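Local structure of 3-phytase (Klebsiella pneumoniae, 2WNH) at residues B[65-68]-B[69-73]; B[85-88]-B[89-92]; B[391-394]-B[395-398]; B[380-383]-B[384-388]. The protein probably releases phosphate from phytate (inositol hexakisphosphate) by hydrolysis, as a 3-phytase of the histidine acid phosphatase family. The protein carries 3 engineered substitutions. All coordinates share one frame; numbering follows the deposited sequence. Where two conformers were deposited one is given.

The four contacts are local, each within a single turn or helix, and no two touch apart from the joins of the chain. Contact 1 lies on helix 58-77 and contact 2 at the turn leading into strand 91-95. Their centres are 16 Å apart and their nearest atoms about 8 Å. Contacts 3 and 4 are in the C-terminal part, with centres 17 Å apart, and both adjoin helix 256-274. The nearest atoms of contacts 1 and 4 are about 17 Å apart. The Glu70 side chain of contact 1 is about 9 Å from that of His358, which binds magnesium in another structure of this protein but not here. Contacts 2 to 4 lie away from this site.

Contact 1. Residues B[65-68]-B[69-73]; sequences VNKG and REEGQ
Val65 to Gly68 pass directly into Arg69 to Gln73 within helix 58-77, and the four carbonyls of the first segment accept the amides of Arg69, Glu70, Glu71 and Gly72 in the regular i to i+4 pattern. The tightest of these bonds include Arg69 N to Val65 O and Gly72 N to Gly68 O, both 2.8 Å. One turn apart, Lys67 and Glu71 form a salt bridge, with Lys67 NZ 2.8 Å from Glu71 OE1. Lys67 NZ also makes a salt bridge to Glu21 OE2, its stronger partner. The lysine leaves the backbone with CG anti to N (chi1 -176°) and then bends at chi2 (-90°), which carries its amine along the helix to the acid. The Glu71 chain is extended, and NZ meets OE1 from above the carboxylate plane, 45° out of it. The lysine CE also comes within 3.5 Å of Glu71 OE1. On another side of the helix, Val65 and Arg69 lie side by side and point the same way. In the modelled conformer of Arg69, NH2 is 3.6 Å from Val65 CG1. Leu351 of the second subunit packs on both residues. Glu70 CG lies 3.4 Å from Asn66 O; the chain then bends at chi2, and the side chain touches Thr353 and Pro354. Glu71 OE2 lies close to Glu21 OE1. The lysine thus sits between two carboxylates in a buried setting. Its positive charge would be expected to offset their repulsion, though one of the acids may still hold a proton part of the time.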
ATOM      1  N   VAL B  65      -6.717 -10.813 -14.972  1.00 13.58           N
ATOM      2  CA  VAL B  65      -6.091  -9.809 -14.100  1.00 13.74           C
ATOM      3  C   VAL B  65      -4.759 -10.308 -13.533  1.00 13.59           C
ATOM      4  O   VAL B  65      -3.766  -9.542 -13.498  1.00 14.32           O
ATOM      5  CB  VAL B  65      -7.034  -9.374 -12.927  1.00 13.91           C
ATOM      6  CG1 VAL B  65      -6.272  -8.528 -11.833  1.00 15.68           C
ATOM      7  CG2 VAL B  65      -8.254  -8.567 -13.462  1.00 14.35           C
ATOM      8  N   ASN B  66      -4.721 -11.571 -13.092  1.00 13.40           N
ATOM      9  CA  ASN B  66      -3.478 -12.124 -12.488  1.00 14.63           C
ATOM     10  C   ASN B  66      -2.311 -12.081 -13.477  1.00 15.11           C
ATOM     11  O   ASN B  66      -1.200 -11.652 -13.158  1.00 14.88           O
ATOM     12  CB  ASN B  66      -3.666 -13.569 -12.013  1.00 15.23           C
ATOM     13  CG  ASN B  66      -4.570 -13.698 -10.776  1.00 17.77           C
ATOM     14  OD1 ASN B  66      -5.110 -14.774 -10.520  1.00 22.81           O
ATOM     15  ND2 ASN B  66      -4.729 -12.638 -10.028  1.00 16.55           N
ATOM     16  N   LYS B  67      -2.576 -12.502 -14.703  1.00 12.70           N
ATOM     17  CA  LYS B  67      -1.556 -12.442 -15.746  1.00 14.33           C
ATOM     18  C   LYS B  67      -1.156 -10.982 -16.064  1.00 13.33           C
ATOM     19  O   LYS B  67       0.044 -10.675 -16.140  1.00 13.75           O
ATOM     20  CB  LYS B  67      -2.079 -13.198 -16.982  1.00 14.06           C
ATOM     21  CG  LYS B  67      -1.082 -13.319 -18.158  1.00 18.29           C
ATOM     22  CD  LYS B  67      -1.237 -12.148 -19.079  1.00 18.50           C
ATOM     23  CE  LYS B  67      -0.450 -12.340 -20.374  1.00 19.73           C
ATOM     24  NZ  LYS B  67      -0.863 -11.187 -21.267  1.00 18.09           N
ATOM     25  N   GLY B  68      -2.144 -10.093 -16.227  1.00 14.10           N
ATOM     26  CA  GLY B  68      -1.887  -8.678 -16.517  1.00 14.47           C
ATOM     27  C   GLY B  68      -1.057  -8.009 -15.407  1.00 13.54           C
ATOM     28  O   GLY B  68      -0.175  -7.190 -15.680  1.00 13.57           O
ATOM     29  N   ARG B  69      -1.343  -8.351 -14.166  1.00 13.39           N
ATOM     30  CA  ARG B  69      -0.632  -7.742 -13.027  1.00 14.18           C
ATOM     31  C   ARG B  69       0.841  -8.111 -13.050  1.00 14.32           C
ATOM     32  O   ARG B  69       1.712  -7.236 -12.953  1.00 14.76           O
ATOM     33  CB  ARG B  69      -1.240  -8.186 -11.688  0.70 15.07           C
ATOM     34  CG  ARG B  69      -0.494  -7.614 -10.467  0.70 18.04           C
ATOM     35  CD  ARG B  69      -1.053  -8.099  -9.127  0.70 24.91           C
ATOM     36  NE  ARG B  69      -2.517  -8.011  -8.972  0.70 28.12           N
ATOM     37  CZ  ARG B  69      -3.279  -6.968  -9.296  0.70 33.40           C
ATOM     38  NH1 ARG B  69      -2.759  -5.883  -9.875  0.70 28.85           N
ATOM     39  NH2 ARG B  69      -4.592  -7.034  -9.081  0.70 30.01           N
ATOM     40  N   GLU B  70       1.127  -9.399 -13.226  1.00 14.72           N
ATOM     41  CA  GLU B  70       2.531  -9.836 -13.270  1.00 14.43           C
ATOM     42  C   GLU B  70       3.240  -9.254 -14.508  1.00 15.87           C
ATOM     43  O   GLU B  70       4.405  -8.865 -14.429  1.00 14.41           O
ATOM     44  CB  GLU B  70       2.606 -11.358 -13.212  1.00 15.97           C
ATOM     45  CG  GLU B  70       1.970 -11.954 -11.947  1.00 22.83           C
ATOM     46  CD  GLU B  70       2.633 -11.497 -10.645  1.00 34.60           C
ATOM     47  OE1 GLU B  70       3.867 -11.272 -10.633  1.00 36.35           O
ATOM     48  OE2 GLU B  70       1.917 -11.389  -9.624  1.00 36.45           O
ATOM     49  N   GLU B  71       2.515  -9.156 -15.624  1.00 13.82           N
ATOM     50  CA  GLU B  71       3.042  -8.588 -16.866  1.00 15.26           C
ATOM     51  C   GLU B  71       3.397  -7.109 -16.707  1.00 14.74           C
ATOM     52  O   GLU B  71       4.465  -6.655 -17.160  1.00 14.49           O
ATOM     53  CB  GLU B  71       2.009  -8.755 -17.989  1.00 15.06           C
ATOM     54  CG  GLU B  71       2.584  -8.486 -19.361  1.00 16.72           C
ATOM     55  CD  GLU B  71       1.585  -8.719 -20.479  1.00 18.64           C
ATOM     56  OE1 GLU B  71       0.393  -8.965 -20.195  1.00 16.55           O
ATOM     57  OE2 GLU B  71       2.018  -8.596 -21.647  1.00 16.05           O
ATOM     58  N   GLY B  72       2.498  -6.336 -16.091  1.00 12.89           N
ATOM     59  CA  GLY B  72       2.792  -4.915 -15.880  1.00 13.72           C
ATOM     60  C   GLY B  72       4.018  -4.734 -14.986  1.00 13.82           C
ATOM     61  O   GLY B  72       4.879  -3.866 -15.243  1.00 15.20           O
ATOM     62  N   GLN B  73       4.115  -5.561 -13.940  1.00 14.42           N
ATOM     63  CA  GLN B  73       5.277  -5.500 -13.039  1.00 15.65           C
ATOM     64  C   GLN B  73       6.558  -5.826 -13.817  1.00 16.04           C
ATOM     65  O   GLN B  73       7.586  -5.162 -13.643  1.00 16.64           O
ATOM     66  CB  GLN B  73       5.091  -6.434 -11.829  1.00 16.73           C
ATOM     67  CG  GLN B  73       3.973  -5.964 -10.878  1.00 20.10           C
ATOM     68  CD  GLN B  73       3.652  -6.937  -9.751  1.00 29.66           C
ATOM     69  OE1 GLN B  73       4.267  -8.008  -9.633  1.00 32.76           O
ATOM     70  NE2 GLN B  73       2.685  -6.550  -8.886  1.00 28.97           N
TER

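Contact 2. Residues B[85-88]-B[89-92]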
ATOM      1  N   CYS B  85       0.827   5.293 -13.103  1.00 21.91           N
ATOM      2  CA  CYS B  85      -0.142   5.128 -14.165  1.00 21.66           C
ATOM      3  C   CYS B  85       0.444   5.512 -15.515  1.00 21.19           C
ATOM      4  O   CYS B  85       1.336   6.365 -15.589  1.00 20.09           O
ATOM      5  CB  CYS B  85      -1.434   5.882 -13.868  1.00 21.74           C
ATOM      6  SG  CYS B  85      -2.321   5.196 -12.430  0.70 21.17           S
ATOM      7  N   PRO B  86      -0.028   4.849 -16.578  1.00 21.21           N
ATOM      8  CA  PRO B  86       0.494   5.035 -17.922  1.00 19.81           C
ATOM      9  C   PRO B  86      -0.036   6.327 -18.549  1.00 21.11           C
ATOM     10  O   PRO B  86      -0.938   6.975 -17.997  1.00 22.22           O
ATOM     11  CB  PRO B  86      -0.050   3.801 -18.665  1.00 20.43           C
ATOM     12  CG  PRO B  86      -1.351   3.524 -17.973  1.00 20.83           C
ATOM     13  CD  PRO B  86      -1.114   3.844 -16.543  1.00 21.09           C
ATOM     14  N   THR B  87       0.531   6.676 -19.703  1.00 19.88           N
ATOM     15  CA  THR B  87       0.047   7.744 -20.553  1.00 20.43           C
ATOM     16  C   THR B  87      -0.312   7.119 -21.886  1.00 20.83           C
ATOM     17  O   THR B  87      -0.170   5.906 -22.045  1.00 20.53           O
ATOM     18  CB  THR B  87       1.137   8.822 -20.749  1.00 20.39           C
ATOM     19  OG1 THR B  87       2.348   8.211 -21.249  1.00 21.73           O
ATOM     20  CG2 THR B  87       1.431   9.501 -19.408  1.00 20.28           C
ATOM     21  N   ALA B  88      -0.767   7.939 -22.843  1.00 21.53           N
ATOM     22  CA  ALA B  88      -1.095   7.437 -24.190  1.00 22.97           C
ATOM     23  C   ALA B  88       0.111   6.795 -24.869  1.00 22.80           C
ATOM     24  O   ALA B  88      -0.051   5.843 -25.629  1.00 24.21           O
ATOM     25  CB  ALA B  88      -1.673   8.569 -25.069  1.00 23.47           C
ATOM     26  N   GLU B  89       1.314   7.279 -24.556  1.00 21.75           N
ATOM     27  CA  GLU B  89       2.559   6.695 -25.087  1.00 20.70           C
ATOM     28  C   GLU B  89       2.901   5.276 -24.569  1.00 19.74           C
ATOM     29  O   GLU B  89       3.711   4.564 -25.173  1.00 19.66           O
ATOM     30  CB  GLU B  89       3.701   7.684 -24.824  1.00 22.56           C
ATOM     31  CG  GLU B  89       5.017   7.374 -25.518  1.00 24.91           C
ATOM     32  CD  GLU B  89       6.101   8.384 -25.144  1.00 30.28           C
ATOM     33  OE1 GLU B  89       5.777   9.434 -24.529  1.00 30.93           O
ATOM     34  OE2 GLU B  89       7.272   8.113 -25.465  1.00 34.44           O
ATOM     35  N   SER B  90       2.267   4.858 -23.475  1.00 16.77           N
ATOM     36  CA  SER B  90       2.596   3.610 -22.811  1.00 15.73           C
ATOM     37  C   SER B  90       1.958   2.426 -23.536  1.00 14.80           C
ATOM     38  O   SER B  90       2.608   1.410 -23.733  1.00 15.09           O
ATOM     39  CB  SER B  90       2.082   3.595 -21.370  1.00 15.36           C
ATOM     40  OG  SER B  90       2.612   4.654 -20.586  1.00 17.43           O
ATOM     41  N   ILE B  91       0.664   2.545 -23.843  1.00 15.48           N
ATOM     42  CA  ILE B  91      -0.119   1.399 -24.341  1.00 15.59           C
ATOM     43  C   ILE B  91      -1.264   1.848 -25.243  1.00 15.60           C
ATOM     44  O   ILE B  91      -1.841   2.936 -25.054  1.00 15.28           O
ATOM     45  CB  ILE B  91      -0.655   0.526 -23.157  1.00 15.34           C
ATOM     46  CG1 ILE B  91      -1.241  -0.839 -23.631  1.00 14.61           C
ATOM     47  CG2 ILE B  91      -1.646   1.314 -22.275  1.00 16.79           C
ATOM     48  CD1 ILE B  91      -1.566  -1.749 -22.469  1.00 14.79           C
ATOM     49  N   TYR B  92      -1.562   1.009 -26.237  1.00 14.41           N
ATOM     50  CA  TYR B  92      -2.797   1.125 -27.017  1.00 15.39           C
ATOM     51  C   TYR B  92      -3.425  -0.247 -27.034  1.00 14.49           C
ATOM     52  O   TYR B  92      -2.768  -1.224 -27.421  1.00 14.56           O
ATOM     53  CB  TYR B  92      -2.556   1.631 -28.456  1.00 15.13           C
ATOM     54  CG  TYR B  92      -3.841   1.870 -29.218  1.00 15.25           C
ATOM     55  CD1 TYR B  92      -4.589   3.036 -29.023  1.00 16.61           C
ATOM     56  CD2 TYR B  92      -4.332   0.916 -30.119  1.00 14.67           C
ATOM     57  CE1 TYR B  92      -5.796   3.245 -29.716  1.00 19.13           C
ATOM     58  CE2 TYR B  92      -5.519   1.130 -30.815  1.00 18.67           C
ATOM     59  CZ  TYR B  92      -6.242   2.285 -30.608  1.00 18.72           C
ATOM     60  OH  TYR B  92      -7.437   2.453 -31.302  1.00 19.25           O
TER
HETATM   61  O   HOH W   1       3.790  10.125 -22.357  1.00 26.09           O
HETATM   62  O   HOH W   2      -2.515   5.149 -26.660  1.00 37.61           O
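Thr87 and Ser90 close a beta turn of type I between the two segments, with Ala88 and Glu89 at its corners. Ser90 N donates to Thr87 O over 3.0 Å, and the donor stands above the carbonyl plane. A second bond runs back the other way. Thr87 N points at Ser90 OG, also at 3.0 Å, with a fairly straight N-H...O angle of 163°. Ser90 OG lies anti to its own carbonyl carbon (chi1 -59°), and this turns the hydroxyl back over the turn toward Thr87 N. Gln82 OE1 is a further hydrogen-bond partner of Ser90 OG, so the buried hydroxyl is held from two directions. Pro86 packs against the same serine. Its CB is 3.4 Å from Ser90 OG and 3.5 Å from Ser90 CB, which is close for two carbons. Two waters bridge the segments at separate places. One water accepts from Thr87 OG1 at 2.6 Å and donates to Glu89 OE1 at 3.0 Å, where the extended glutamate chain reaches it. Another water donates to Ala88 O and Ile91 O, each 2.8 Å away, and so ties two carbonyls that could not bond each other. Ser7 and Pro9 of the third subunit pack against the turn at Thr87, Glu89 and Ser90. Cys85, at the start, is joined by a disulfide to Cys116. The arrangement is a type I turn with a reciprocal serine-to-backbone bond. It leads the chain into strand 91-95, which pairs in parallel with strand 284-289 in the main sheet.

Contact 3. Residues B[391-394]-B[395-398]; sequences RIDR and PSAP. Engineered in segment 395-398: Ala397 (natural residue Thr).
Asp393 reaches over the start of a short 3-10 turn toward Pro395 and Ser396. Its CB lies 3.9 Å from Ser396 OG. Beyond it, CG is anti to the backbone N (chi1 -178°), which brings the carboxylate up to Pro395 CD, the two side chains crossing at about a right angle. OD1 rests 3.7 Å from Pro395 CD. OD2 accepts the Ser396 hydroxyl, with OG at 2.6 Å, through its anti lone pair, the one directed away from OD1. Ser396 OG is also hydrogen-bonded to Lys261 NZ, so this hydroxyl links the aspartate to helix 256-274. The backbone follows the same path. Ser396 N bonds Asp393 O at 2.9 Å, and Ala397 N bonds Arg394 O at 2.9 Å. Ala397 is an engineered residue, threonine in the natural protein, and its CB meets Ile392 CG2 at 3.8 Å. That same CG2 sits over the centre of one face of the Arg394 guanidinium. Arg394 NH1 is hydrogen-bonded to Asn268 OD1, and a water at the guanidinium edge joins NH1 to Ala397 O. The arrangement consists of two overlapping beta turns, the first near type III and the second type I, making one 3-10 segment, with an Asp-to-Ser side-chain bond across its first turn. It belongs to the C-terminal tail, packed along helix 256-274 and away from the magnesium site.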
ATOM      1  N   ARG B 391       4.849 -16.408 -45.496  1.00 22.66           N
ATOM      2  CA  ARG B 391       3.621 -17.066 -45.915  1.00 21.61           C
ATOM      3  C   ARG B 391       2.472 -16.087 -46.029  1.00 21.24           C
ATOM      4  O   ARG B 391       1.369 -16.495 -46.358  1.00 21.30           O
ATOM      5  CB  ARG B 391       3.227 -18.184 -44.934  1.00 21.17           C
ATOM      6  CG  ARG B 391       4.139 -19.402 -44.943  1.00 22.47           C
ATOM      7  CD  ARG B 391       3.805 -20.362 -43.797  1.00 25.37           C
ATOM      8  NE  ARG B 391       4.204 -21.725 -44.130  1.00 29.80           N
ATOM      9  CZ  ARG B 391       3.837 -22.818 -43.455  1.00 33.55           C
ATOM     10  NH1 ARG B 391       3.068 -22.735 -42.370  1.00 29.94           N
ATOM     11  NH2 ARG B 391       4.251 -24.012 -43.864  1.00 34.16           N
ATOM     12  N   ILE B 392       2.716 -14.799 -45.776  1.00 20.76           N
ATOM     13  CA  ILE B 392       1.660 -13.786 -45.921  1.00 21.94           C
ATOM     14  C   ILE B 392       1.198 -13.764 -47.383  1.00 22.43           C
ATOM     15  O   ILE B 392       2.024 -13.785 -48.296  1.00 23.06           O
ATOM     16  CB  ILE B 392       2.147 -12.381 -45.479  1.00 21.48           C
ATOM     17  CG1 ILE B 392       2.229 -12.324 -43.940  1.00 22.57           C
ATOM     18  CG2 ILE B 392       1.229 -11.263 -46.016  1.00 21.67           C
ATOM     19  CD1 ILE B 392       3.090 -11.173 -43.370  1.00 23.62           C
ATOM     20  N   ASP B 393      -0.118 -13.755 -47.580  1.00 23.47           N
ATOM     21  CA  ASP B 393      -0.708 -13.560 -48.890  1.00 24.47           C
ATOM     22  C   ASP B 393      -0.988 -12.073 -49.001  1.00 24.92           C
ATOM     23  O   ASP B 393      -1.914 -11.558 -48.363  1.00 24.83           O
ATOM     24  CB  ASP B 393      -2.013 -14.364 -49.025  1.00 24.71           C
ATOM     25  CG  ASP B 393      -2.634 -14.213 -50.403  1.00 26.08           C
ATOM     26  OD1 ASP B 393      -1.942 -14.530 -51.386  1.00 27.74           O
ATOM     27  OD2 ASP B 393      -3.797 -13.765 -50.499  1.00 29.04           O
ATOM     28  N   ARG B 394      -0.182 -11.375 -49.804  1.00 24.97           N
ATOM     29  CA  ARG B 394      -0.251  -9.911 -49.867  1.00 25.76           C
ATOM     30  C   ARG B 394      -1.617  -9.328 -50.247  1.00 25.80           C
ATOM     31  O   ARG B 394      -2.076  -8.394 -49.591  1.00 25.55           O
ATOM     32  CB  ARG B 394       0.878  -9.323 -50.720  1.00 26.67           C
ATOM     33  CG  ARG B 394       2.275  -9.578 -50.152  1.00 28.38           C
ATOM     34  CD  ARG B 394       2.549  -8.683 -48.930  1.00 31.18           C
ATOM     35  NE  ARG B 394       3.665  -9.190 -48.134  1.00 33.59           N
ATOM     36  CZ  ARG B 394       3.925  -8.820 -46.883  1.00 34.49           C
ATOM     37  NH1 ARG B 394       3.131  -7.948 -46.266  1.00 33.26           N
ATOM     38  NH2 ARG B 394       4.961  -9.341 -46.244  1.00 35.66           N
ATOM     39  N   PRO B 395      -2.299  -9.889 -51.273  1.00 26.12           N
ATOM     40  CA  PRO B 395      -3.658  -9.404 -51.550  1.00 26.19           C
ATOM     41  C   PRO B 395      -4.620  -9.532 -50.368  1.00 25.07           C
ATOM     42  O   PRO B 395      -5.607  -8.805 -50.311  1.00 26.00           O
ATOM     43  CB  PRO B 395      -4.130 -10.300 -52.709  1.00 26.34           C
ATOM     44  CG  PRO B 395      -2.861 -10.774 -53.357  1.00 27.12           C
ATOM     45  CD  PRO B 395      -1.877 -10.931 -52.232  1.00 26.55           C
ATOM     46  N   SER B 396      -4.340 -10.464 -49.454  1.00 24.17           N
ATOM     47  CA  SER B 396      -5.162 -10.682 -48.268  1.00 23.80           C
ATOM     48  C   SER B 396      -4.651  -9.883 -47.070  1.00 22.97           C
ATOM     49  O   SER B 396      -5.148 -10.051 -45.962  1.00 22.49           O
ATOM     50  CB  SER B 396      -5.196 -12.159 -47.888  1.00 24.75           C
ATOM     51  OG  SER B 396      -5.669 -12.953 -48.963  1.00 25.86           O
ATOM     52  N   ALA B 397      -3.699  -8.986 -47.311  1.00 21.34           N
ATOM     53  CA  ALA B 397      -3.101  -8.226 -46.221  1.00 21.80           C
ATOM     54  C   ALA B 397      -3.169  -6.719 -46.450  1.00 22.22           C
ATOM     55  O   ALA B 397      -2.127  -6.080 -46.506  1.00 22.30           O
ATOM     56  CB  ALA B 397      -1.634  -8.689 -46.014  1.00 21.38           C
ATOM     57  N   PRO B 398      -4.391  -6.149 -46.544  1.00 22.54           N
ATOM     58  CA  PRO B 398      -4.499  -4.710 -46.750  1.00 23.51           C
ATOM     59  C   PRO B 398      -4.024  -3.957 -45.509  1.00 24.71           C
ATOM     60  O   PRO B 398      -4.077  -4.499 -44.396  1.00 22.95           O
ATOM     61  CB  PRO B 398      -6.008  -4.489 -46.937  1.00 23.65           C
ATOM     62  CG  PRO B 398      -6.649  -5.609 -46.192  1.00 24.81           C
ATOM     63  CD  PRO B 398      -5.720  -6.780 -46.402  1.00 23.33           C
TER
HETATM   64  O   HOH W   3       0.818  -6.306 -47.283  1.00 45.66           O

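Contact 4. Residues B[380-383]-B[384-388]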
ATOM      1  N   PRO B 380      18.199 -11.695 -34.868  1.00 19.77           N
ATOM      2  CA  PRO B 380      18.422 -10.490 -35.674  1.00 18.77           C
ATOM      3  C   PRO B 380      17.134 -10.008 -36.334  1.00 19.35           C
ATOM      4  O   PRO B 380      16.438 -10.777 -37.014  1.00 18.93           O
ATOM      5  CB  PRO B 380      19.479 -10.953 -36.693  1.00 19.89           C
ATOM      6  CG  PRO B 380      20.289 -11.918 -35.886  1.00 19.59           C
ATOM      7  CD  PRO B 380      19.270 -12.690 -35.085  1.00 20.29           C
ATOM      8  N   PHE B 381      16.837  -8.730 -36.147  1.00 17.75           N
ATOM      9  CA  PHE B 381      15.490  -8.200 -36.363  1.00 18.37           C
ATOM     10  C   PHE B 381      14.978  -8.375 -37.802  1.00 18.47           C
ATOM     11  O   PHE B 381      13.903  -8.958 -37.993  1.00 18.46           O
ATOM     12  CB  PHE B 381      15.403  -6.715 -35.932  1.00 17.43           C
ATOM     13  CG  PHE B 381      14.018  -6.143 -36.027  1.00 19.21           C
ATOM     14  CD1 PHE B 381      13.122  -6.287 -34.959  1.00 18.00           C
ATOM     15  CD2 PHE B 381      13.603  -5.449 -37.167  1.00 21.28           C
ATOM     16  CE1 PHE B 381      11.818  -5.752 -35.034  1.00 20.40           C
ATOM     17  CE2 PHE B 381      12.314  -4.903 -37.254  1.00 23.18           C
ATOM     18  CZ  PHE B 381      11.415  -5.069 -36.192  1.00 20.94           C
ATOM     19  N   GLN B 382      15.720  -7.882 -38.809  1.00 19.81           N
ATOM     20  CA  GLN B 382      15.206  -7.946 -40.199  1.00 20.64           C
ATOM     21  C   GLN B 382      15.004  -9.373 -40.718  1.00 20.17           C
ATOM     22  O   GLN B 382      13.982  -9.683 -41.341  1.00 20.29           O
ATOM     23  CB  GLN B 382      16.096  -7.169 -41.174  0.80 21.87           C
ATOM     24  CG  GLN B 382      15.436  -6.996 -42.549  0.80 25.76           C
ATOM     25  CD  GLN B 382      13.979  -6.545 -42.441  0.80 30.07           C
ATOM     26  OE1 GLN B 382      13.693  -5.485 -41.865  0.80 33.29           O
ATOM     27  NE2 GLN B 382      13.053  -7.355 -42.974  0.80 28.24           N
ATOM     28  N   ALA B 383      15.992 -10.232 -40.472  1.00 19.74           N
ATOM     29  CA  ALA B 383      15.896 -11.639 -40.845  1.00 19.50           C
ATOM     30  C   ALA B 383      14.718 -12.344 -40.171  1.00 19.15           C
ATOM     31  O   ALA B 383      14.133 -13.260 -40.751  1.00 18.97           O
ATOM     32  CB  ALA B 383      17.201 -12.368 -40.504  1.00 18.84           C
ATOM     33  N   ALA B 384      14.394 -11.949 -38.934  1.00 18.91           N
ATOM     34  CA  ALA B 384      13.272 -12.549 -38.215  1.00 18.83           C
ATOM     35  C   ALA B 384      11.950 -12.119 -38.846  1.00 19.27           C
ATOM     36  O   ALA B 384      11.068 -12.956 -39.117  1.00 18.53           O
ATOM     37  CB  ALA B 384      13.331 -12.176 -36.742  1.00 19.71           C
ATOM     38  N   ILE B 385      11.820 -10.818 -39.096  1.00 18.11           N
ATOM     39  CA  ILE B 385      10.646 -10.270 -39.790  1.00 20.14           C
ATOM     40  C   ILE B 385      10.409 -10.958 -41.140  1.00 21.14           C
ATOM     41  O   ILE B 385       9.285 -11.351 -41.455  1.00 21.15           O
ATOM     42  CB  ILE B 385      10.778  -8.743 -39.963  1.00 21.11           C
ATOM     43  CG1 ILE B 385      10.859  -8.060 -38.574  1.00 20.66           C
ATOM     44  CG2 ILE B 385       9.654  -8.184 -40.840  1.00 24.00           C
ATOM     45  CD1 ILE B 385       9.553  -8.052 -37.781  1.00 19.89           C
ATOM     46  N   THR B 386      11.473 -11.100 -41.922  1.00 21.73           N
ATOM     47  CA  THR B 386      11.388 -11.739 -43.237  1.00 22.43           C
ATOM     48  C   THR B 386      10.931 -13.185 -43.135  1.00 20.77           C
ATOM     49  O   THR B 386      10.046 -13.611 -43.878  1.00 22.69           O
ATOM     50  CB  THR B 386      12.733 -11.671 -43.969  1.00 21.55           C
ATOM     51  OG1 THR B 386      13.063 -10.293 -44.192  1.00 23.35           O
ATOM     52  CG2 THR B 386      12.653 -12.391 -45.340  1.00 23.67           C
ATOM     53  N   ALA B 387      11.538 -13.937 -42.225  1.00 21.59           N
ATOM     54  CA  ALA B 387      11.169 -15.331 -42.034  1.00 20.96           C
ATOM     55  C   ALA B 387       9.725 -15.491 -41.561  1.00 21.06           C
ATOM     56  O   ALA B 387       8.979 -16.343 -42.069  1.00 20.26           O
ATOM     57  CB  ALA B 387      12.141 -16.035 -41.080  1.00 20.26           C
ATOM     58  N   LEU B 388       9.316 -14.658 -40.607  1.00 20.06           N
ATOM     59  CA  LEU B 388       7.961 -14.764 -40.057  1.00 18.98           C
ATOM     60  C   LEU B 388       6.877 -14.364 -41.057  1.00 18.67           C
ATOM     61  O   LEU B 388       5.722 -14.810 -40.941  1.00 20.66           O
ATOM     62  CB  LEU B 388       7.827 -13.911 -38.786  1.00 19.18           C
ATOM     63  CG  LEU B 388       8.603 -14.461 -37.586  1.00 20.76           C
ATOM     64  CD1 LEU B 388       8.729 -13.352 -36.517  1.00 20.82           C
ATOM     65  CD2 LEU B 388       7.996 -15.716 -36.977  1.00 16.84           C
TER
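Phe381 O takes two backbone donors from the second segment. Ile385 N makes the main bond, at 3.0 Å and almost straight (173°). Ala384 N adds a weak one at 3.2 Å, its main acceptor being Pro380 O. Pro380 stands at the N-cap, so this bond opens the first turn of helix 381-388. Ile385 CG1 also crowds the gripped carbonyl, 3.2 Å from Phe381 O. The same methylene lies over one face of the Phe381 ring. It is 4.0 Å from the ring centroid and 20° off the normal, offset toward the rim, which makes a CH-pi contact. Two torsions bring the pair together. Phe381 CG is anti to its backbone N, which swings the ring along the helix toward the next turn, and Ile385 CG1 is anti to its own carbonyl carbon, facing back to meet it. The two side chains cross at a slant, and Ile385 CD1 comes within 3.9 Å of Phe381 CZ. Gln382 and Thr386 repeat the spacing on an exposed side. Thr386 N bonds Gln382 O at 2.9 Å, and Thr386 OG1 is 3.1 Å from that same oxygen. Ring and isoleucine both pack on Lys275 and Val274, and Ile385 also on Leu271, while Ala384 and Leu388 turn to strand 334-342. This is an amphipathic helix with an aromatic-aliphatic i to i+4 pair on its buried side. It follows strand 376-380, and its buried side packs on strand 334-342 of the sheet and on helix 256-274 in the alpha/beta part of the fold.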